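PDB 2R5U: replicative DNA helicase DnaB, 1st part from Mycobacterium tuberculosis, which probably unwinds duplex DNA ahead of the replisome as a hexameric ATP-driven 5'-3' helicase, represented here by its N-terminal domain. Local coordinates for residues Gln29-Leu42 with Asp59-Leu73. Numbering follows the deposited sequence.
Sequences QDLAAEQSVLGGML and DFYRPAHQNVYDAIL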
loop_
_atom_site.group_PDB
_atom_site.type_symbol
_atom_site.label_atom_id
_atom_site.label_comp_id
_atom_site.label_asym_id
_atom_site.label_seq_id
_atom_site.Cartn_x
_atom_site.Cartn_y
_atom_site.Cartn_z
ATOM N N GLN B 29 5.773 -34.117 -11.184
ATOM C CA GLN B 29 6.017 -33.412 -12.456
ATOM C C GLN B 29 6.551 -34.358 -13.528
ATOM O O GLN B 29 7.074 -35.425 -13.220
ATOM C CB GLN B 29 7.008 -32.250 -12.240
ATOM C CG GLN B 29 8.429 -32.713 -11.847
ATOM C CD GLN B 29 9.356 -31.579 -11.478
ATOM O OE1 GLN B 29 10.147 -31.121 -12.301
ATOM N NE2 GLN B 29 9.271 -31.119 -10.237
ATOM N N ASP B 30 6.425 -33.968 -14.794
ATOM C CA ASP B 30 7.131 -34.659 -15.877
ATOM C C ASP B 30 7.520 -33.607 -16.911
ATOM O O ASP B 30 6.706 -33.251 -17.769
ATOM C CB ASP B 30 6.286 -35.784 -16.498
ATOM C CG ASP B 30 7.103 -36.714 -17.408
ATOM O OD1 ASP B 30 8.027 -36.249 -18.103
ATOM O OD2 ASP B 30 6.822 -37.930 -17.443
ATOM N N LEU B 31 8.739 -33.081 -16.783
ATOM C CA LEU B 31 9.229 -32.041 -17.682
ATOM C C LEU B 31 9.339 -32.520 -19.124
ATOM O O LEU B 31 9.039 -31.762 -20.036
ATOM C CB LEU B 31 10.565 -31.457 -17.201
ATOM C CG LEU B 31 10.657 -30.118 -16.445
ATOM C CD1 LEU B 31 10.632 -28.980 -17.411
ATOM C CD2 LEU B 31 9.560 -29.923 -15.401
ATOM N N ALA B 32 9.763 -33.767 -19.324
ATOM C CA ALA B 32 9.870 -34.335 -20.650
ATOM C C ALA B 32 8.492 -34.352 -21.315
ATOM O O ALA B 32 8.361 -33.971 -22.473
ATOM C CB ALA B 32 10.446 -35.743 -20.588
ATOM N N ALA B 33 7.473 -34.807 -20.580
ATOM C CA ALA B 33 6.112 -34.855 -21.133
ATOM C C ALA B 33 5.553 -33.442 -21.423
ATOM O O ALA B 33 4.849 -33.238 -22.422
ATOM C CB ALA B 33 5.192 -35.662 -20.248
ATOM N N GLU B 34 5.901 -32.465 -20.587
ATOM C CA GLU B 34 5.529 -31.059 -20.867
ATOM C C GLU B 34 6.111 -30.562 -22.196
ATOM O O GLU B 34 5.438 -29.861 -22.956
ATOM C CB GLU B 34 5.962 -30.105 -19.747
ATOM C CG GLU B 34 5.186 -30.315 -18.423
ATOM C CD GLU B 34 5.474 -29.309 -17.317
ATOM O OE1 GLU B 34 6.144 -28.268 -17.529
ATOM O OE2 GLU B 34 4.969 -29.563 -16.196
ATOM N N GLN B 35 7.380 -30.872 -22.424
ATOM C CA GLN B 35 8.082 -30.478 -23.660
ATOM C C GLN B 35 7.418 -31.090 -24.884
ATOM O O GLN B 35 7.135 -30.389 -25.841
ATOM C CB GLN B 35 9.568 -30.855 -23.573
ATOM C CG GLN B 35 10.362 -29.988 -22.602
ATOM C CD GLN B 35 11.742 -30.551 -22.293
ATOM O OE1 GLN B 35 12.024 -31.732 -22.512
ATOM N NE2 GLN B 35 12.596 -29.717 -21.755
ATOM N N SER B 36 7.138 -32.384 -24.820
ATOM C CA SER B 36 6.481 -33.128 -25.901
ATOM C C SER B 36 5.073 -32.600 -26.238
ATOM O O SER B 36 4.694 -32.512 -27.419
ATOM C CB SER B 36 6.403 -34.617 -25.549
ATOM O OG SER B 36 7.705 -35.202 -25.466
ATOM N N VAL B 37 4.300 -32.263 -25.196
ATOM C CA VAL B 37 2.990 -31.612 -25.375
ATOM C C VAL B 37 3.105 -30.305 -26.152
ATOM O O VAL B 37 2.349 -30.073 -27.115
ATOM C CB VAL B 37 2.263 -31.329 -24.048
ATOM C CG1 VAL B 37 1.067 -30.399 -24.288
ATOM C CG2 VAL B 37 1.757 -32.591 -23.461
ATOM N N LEU B 38 4.039 -29.456 -25.735
ATOM C CA LEU B 38 4.206 -28.152 -26.358
ATOM C C LEU B 38 4.715 -28.281 -27.803
ATOM O O LEU B 38 4.275 -27.552 -28.671
ATOM C CB LEU B 38 5.115 -27.251 -25.522
ATOM C CG LEU B 38 4.555 -26.821 -24.154
ATOM C CD1 LEU B 38 5.617 -26.065 -23.376
ATOM C CD2 LEU B 38 3.272 -25.981 -24.301
ATOM N N GLY B 39 5.641 -29.215 -28.021
ATOM C CA GLY B 39 6.184 -29.505 -29.355
ATOM C C GLY B 39 5.083 -29.939 -30.295
ATOM O O GLY B 39 5.003 -29.445 -31.405
ATOM N N GLY B 40 4.221 -30.843 -29.823
ATOM C CA GLY B 40 3.081 -31.351 -30.592
ATOM C C GLY B 40 2.087 -30.281 -31.012
ATOM O O GLY B 40 1.682 -30.221 -32.163
ATOM N N MET B 41 1.689 -29.450 -30.050
ATOM C CA MET B 41 0.824 -28.296 -30.265
ATOM C C MET B 41 1.352 -27.323 -31.311
ATOM O O MET B 41 0.565 -26.799 -32.082
ATOM C CB MET B 41 0.589 -27.550 -28.945
ATOM C CG MET B 41 -0.174 -28.388 -27.872
ATOM S SD MET B 41 -0.365 -27.466 -26.289
ATOM C CE MET B 41 -1.695 -26.323 -26.716
ATOM N N LEU B 42 2.662 -27.090 -31.320
ATOM C CA LEU B 42 3.311 -26.182 -32.273
ATOM C C LEU B 42 3.330 -26.747 -33.725
ATOM O O LEU B 42 3.528 -26.001 -34.677
ATOM C CB LEU B 42 4.732 -25.824 -31.810
ATOM C CG LEU B 42 4.856 -24.850 -30.615
ATOM C CD1 LEU B 42 6.298 -24.702 -30.099
ATOM C CD2 LEU B 42 4.285 -23.481 -30.929
ATOM N N ASP B 59 -1.663 -26.238 -15.195
ATOM C CA ASP B 59 -1.216 -27.644 -15.181
ATOM C C ASP B 59 0.296 -27.869 -15.414
ATOM O O ASP B 59 0.856 -28.913 -15.048
ATOM C CB ASP B 59 -2.055 -28.483 -16.149
ATOM C CG ASP B 59 -3.420 -28.902 -15.559
ATOM O OD1 ASP B 59 -3.675 -28.697 -14.347
ATOM O OD2 ASP B 59 -4.239 -29.447 -16.322
ATOM N N PHE B 60 0.960 -26.887 -15.999
ATOM C CA PHE B 60 2.392 -27.020 -16.260
ATOM C C PHE B 60 3.165 -26.645 -15.001
ATOM O O PHE B 60 2.888 -25.617 -14.408
ATOM C CB PHE B 60 2.799 -26.134 -17.435
ATOM C CG PHE B 60 2.351 -26.683 -18.759
ATOM C CD1 PHE B 60 1.067 -26.433 -19.223
ATOM C CD2 PHE B 60 3.192 -27.515 -19.501
ATOM C CE1 PHE B 60 0.632 -26.968 -20.447
ATOM C CE2 PHE B 60 2.769 -28.054 -20.719
ATOM C CZ PHE B 60 1.483 -27.762 -21.190
ATOM N N TYR B 61 4.098 -27.497 -14.591
ATOM C CA TYR B 61 4.960 -27.186 -13.452
ATOM C C TYR B 61 5.903 -26.032 -13.767
ATOM O O TYR B 61 6.042 -25.098 -12.976
ATOM C CB TYR B 61 5.775 -28.405 -12.993
ATOM C CG TYR B 61 6.678 -28.064 -11.815
ATOM C CD1 TYR B 61 8.062 -28.074 -11.948
ATOM C CD2 TYR B 61 6.132 -27.669 -10.580
ATOM C CE1 TYR B 61 8.893 -27.735 -10.864
ATOM C CE2 TYR B 61 6.945 -27.318 -9.497
ATOM C CZ TYR B 61 8.323 -27.357 -9.645
ATOM O OH TYR B 61 9.132 -27.019 -8.578
ATOM N N ARG B 62 6.566 -26.101 -14.918
ATOM C CA ARG B 62 7.536 -25.062 -15.283
ATOM C C ARG B 62 6.832 -23.805 -15.812
ATOM O O ARG B 62 6.059 -23.903 -16.765
ATOM C CB ARG B 62 8.501 -25.606 -16.334
ATOM C CG ARG B 62 9.879 -24.994 -16.250
ATOM C CD ARG B 62 10.686 -25.341 -17.459
ATOM N NE ARG B 62 11.131 -24.168 -18.213
ATOM C CZ ARG B 62 12.306 -23.563 -18.039
ATOM N NH1 ARG B 62 12.635 -22.518 -18.793
ATOM N NH2 ARG B 62 13.161 -24.005 -17.116
ATOM N N PRO B 63 7.084 -22.634 -15.192
ATOM C CA PRO B 63 6.505 -21.352 -15.634
ATOM C C PRO B 63 6.702 -21.024 -17.137
ATOM O O PRO B 63 5.759 -20.580 -17.785
ATOM C CB PRO B 63 7.225 -20.322 -14.750
ATOM C CG PRO B 63 7.586 -21.080 -13.522
ATOM C CD PRO B 63 7.922 -22.457 -13.983
ATOM N N ALA B 64 7.897 -21.251 -17.683
ATOM C CA ALA B 64 8.129 -21.055 -19.117
ATOM C C ALA B 64 7.152 -21.872 -19.982
ATOM O O ALA B 64 6.667 -21.377 -20.993
ATOM C CB ALA B 64 9.577 -21.391 -19.491
ATOM N N HIS B 65 6.876 -23.107 -19.564
ATOM C CA HIS B 65 5.958 -23.982 -20.262
ATOM C C HIS B 65 4.516 -23.486 -20.189
ATOM O O HIS B 65 3.818 -23.532 -21.186
ATOM C CB HIS B 65 6.062 -25.429 -19.778
ATOM C CG HIS B 65 7.396 -26.053 -20.029
ATOM N ND1 HIS B 65 7.758 -27.266 -19.498
ATOM C CD2 HIS B 65 8.453 -25.631 -20.767
ATOM C CE1 HIS B 65 8.975 -27.579 -19.905
ATOM N NE2 HIS B 65 9.421 -26.601 -20.673
ATOM N N GLN B 66 4.077 -23.001 -19.018
ATOM C CA GLN B 66 2.737 -22.401 -18.909
ATOM C C GLN B 66 2.597 -21.204 -19.839
ATOM O O GLN B 66 1.551 -21.018 -20.446
ATOM C CB GLN B 66 2.380 -21.962 -17.470
ATOM C CG GLN B 66 0.876 -21.666 -17.295
ATOM C CD GLN B 66 0.022 -22.914 -17.420
ATOM O OE1 GLN B 66 -0.845 -23.011 -18.306
ATOM N NE2 GLN B 66 0.286 -23.899 -16.567
ATOM N N ASN B 67 3.638 -20.386 -19.919
ATOM C CA ASN B 67 3.638 -19.189 -20.764
ATOM C C ASN B 67 3.440 -19.594 -22.228
ATOM O O ASN B 67 2.638 -18.986 -22.952
ATOM C CB ASN B 67 4.959 -18.419 -20.658
ATOM C CG ASN B 67 5.154 -17.690 -19.301
ATOM O OD1 ASN B 67 4.201 -17.389 -18.577
ATOM N ND2 ASN B 67 6.406 -17.375 -18.994
ATOM N N VAL B 68 4.186 -20.613 -22.662
ATOM C CA VAL B 68 4.098 -21.075 -24.048
ATOM C C VAL B 68 2.689 -21.593 -24.318
ATOM O O VAL B 68 2.057 -21.192 -25.304
ATOM C CB VAL B 68 5.143 -22.148 -24.377
ATOM C CG1 VAL B 68 4.925 -22.699 -25.824
ATOM C CG2 VAL B 68 6.536 -21.554 -24.231
ATOM N N TYR B 69 2.202 -22.457 -23.428
ATOM C CA TYR B 69 0.866 -23.019 -23.538
ATOM C C TYR B 69 -0.219 -21.940 -23.636
ATOM O O TYR B 69 -1.110 -22.023 -24.491
ATOM C CB TYR B 69 0.594 -23.955 -22.358
ATOM C CG TYR B 69 -0.760 -24.638 -22.397
ATOM C CD1 TYR B 69 -0.945 -25.809 -23.119
ATOM C CD2 TYR B 69 -1.856 -24.104 -21.700
ATOM C CE1 TYR B 69 -2.169 -26.436 -23.158
ATOM C CE2 TYR B 69 -3.098 -24.730 -21.724
ATOM C CZ TYR B 69 -3.239 -25.895 -22.463
ATOM O OH TYR B 69 -4.435 -26.544 -22.508
ATOM N N ASP B 70 -0.139 -20.943 -22.751
ATOM C CA ASP B 70 -1.123 -19.840 -22.711
ATOM C C ASP B 70 -1.105 -19.032 -24.016
ATOM O O ASP B 70 -2.165 -18.646 -24.520
ATOM C CB ASP B 70 -0.872 -18.895 -21.516
ATOM C CG ASP B 70 -1.029 -19.579 -20.153
ATOM O OD1 ASP B 70 -1.511 -20.743 -20.070
ATOM O OD2 ASP B 70 -0.634 -18.940 -19.139
ATOM N N ALA B 71 0.092 -18.800 -24.564
ATOM C CA ALA B 71 0.231 -18.111 -25.847
ATOM C C ALA B 71 -0.421 -18.909 -27.007
ATOM O O ALA B 71 -1.148 -18.335 -27.829
ATOM C CB ALA B 71 1.699 -17.816 -26.148
ATOM N N ILE B 72 -0.191 -20.219 -27.049
ATOM C CA ILE B 72 -0.845 -21.087 -28.055
ATOM C C ILE B 72 -2.385 -21.034 -27.915
ATOM O O ILE B 72 -3.113 -20.861 -28.899
ATOM C CB ILE B 72 -0.348 -22.544 -27.968
ATOM C CG1 ILE B 72 1.186 -22.630 -28.170
ATOM C CG2 ILE B 72 -1.066 -23.418 -28.988
ATOM C CD1 ILE B 72 1.762 -24.047 -27.836
ATOM N N LEU B 73 -2.881 -21.184 -26.693
ATOM C CA LEU B 73 -4.317 -21.133 -26.463
ATOM C C LEU B 73 -4.893 -19.772 -26.848
ATOM O O LEU B 73 -6.002 -19.703 -27.375
ATOM C CB LEU B 73 -4.659 -21.454 -25.010
ATOM C CG LEU B 73 -4.501 -22.881 -24.489
ATOM C CD1 LEU B 73 -5.581 -23.067 -23.436
ATOM C CD2 LEU B 73 -4.590 -23.981 -25.555
#
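The buried carboxylate of Glu34 reaches across and takes two good N-H bonds and a weak third, from the turn before helix 63-73 and from its first turn. Glu34 OE2 accepts from the backbone N of Tyr61 at 2.8 Å, met on the syn side but tilted 28° out of the carboxylate plane. Glu34 OE1 presents its anti lone pair to His65 ND1, 2.7 Å away and nearly in the imidazole plane, and also receives the weak bond from Arg62 N. An extended chain carries the carboxylate this far, and Glu34 CG lies 3.6 Å from Phe60 CD2. At the other nitrogen of the imidazole, His65 NE2 bonds weakly to the hydroxyl of Tyr105, so both nitrogens are engaged. The two helices, 31-42 and 63-73, run nearly parallel, crossing at 22°, within the all-helical N-terminal domain of DnaB, and pack knobs-into-holes: His65 sits among Leu31, Glu34, Gln35 and Leu38, while Leu38 enters the hole formed by His65, Val68, Tyr69 and Ile72. Further along, Met41 bends at chi3 (77°), bringing SD and CE beside the Tyr69 ring in an oblique Met-aromatic contact; Met41 CE also touches Ile72 CG2 at 3.7 Å. Helix 45-52 adjoins this end through Val51 and Leu52. At the opposite end, Gln29 NE2 sits over one face of the Tyr61 ring, 3.5 Å from Tyr61 CE1, with the amide plane turned well away from parallel, while the same nitrogen is hydrogen-bonded to the carbonyl of Pro27.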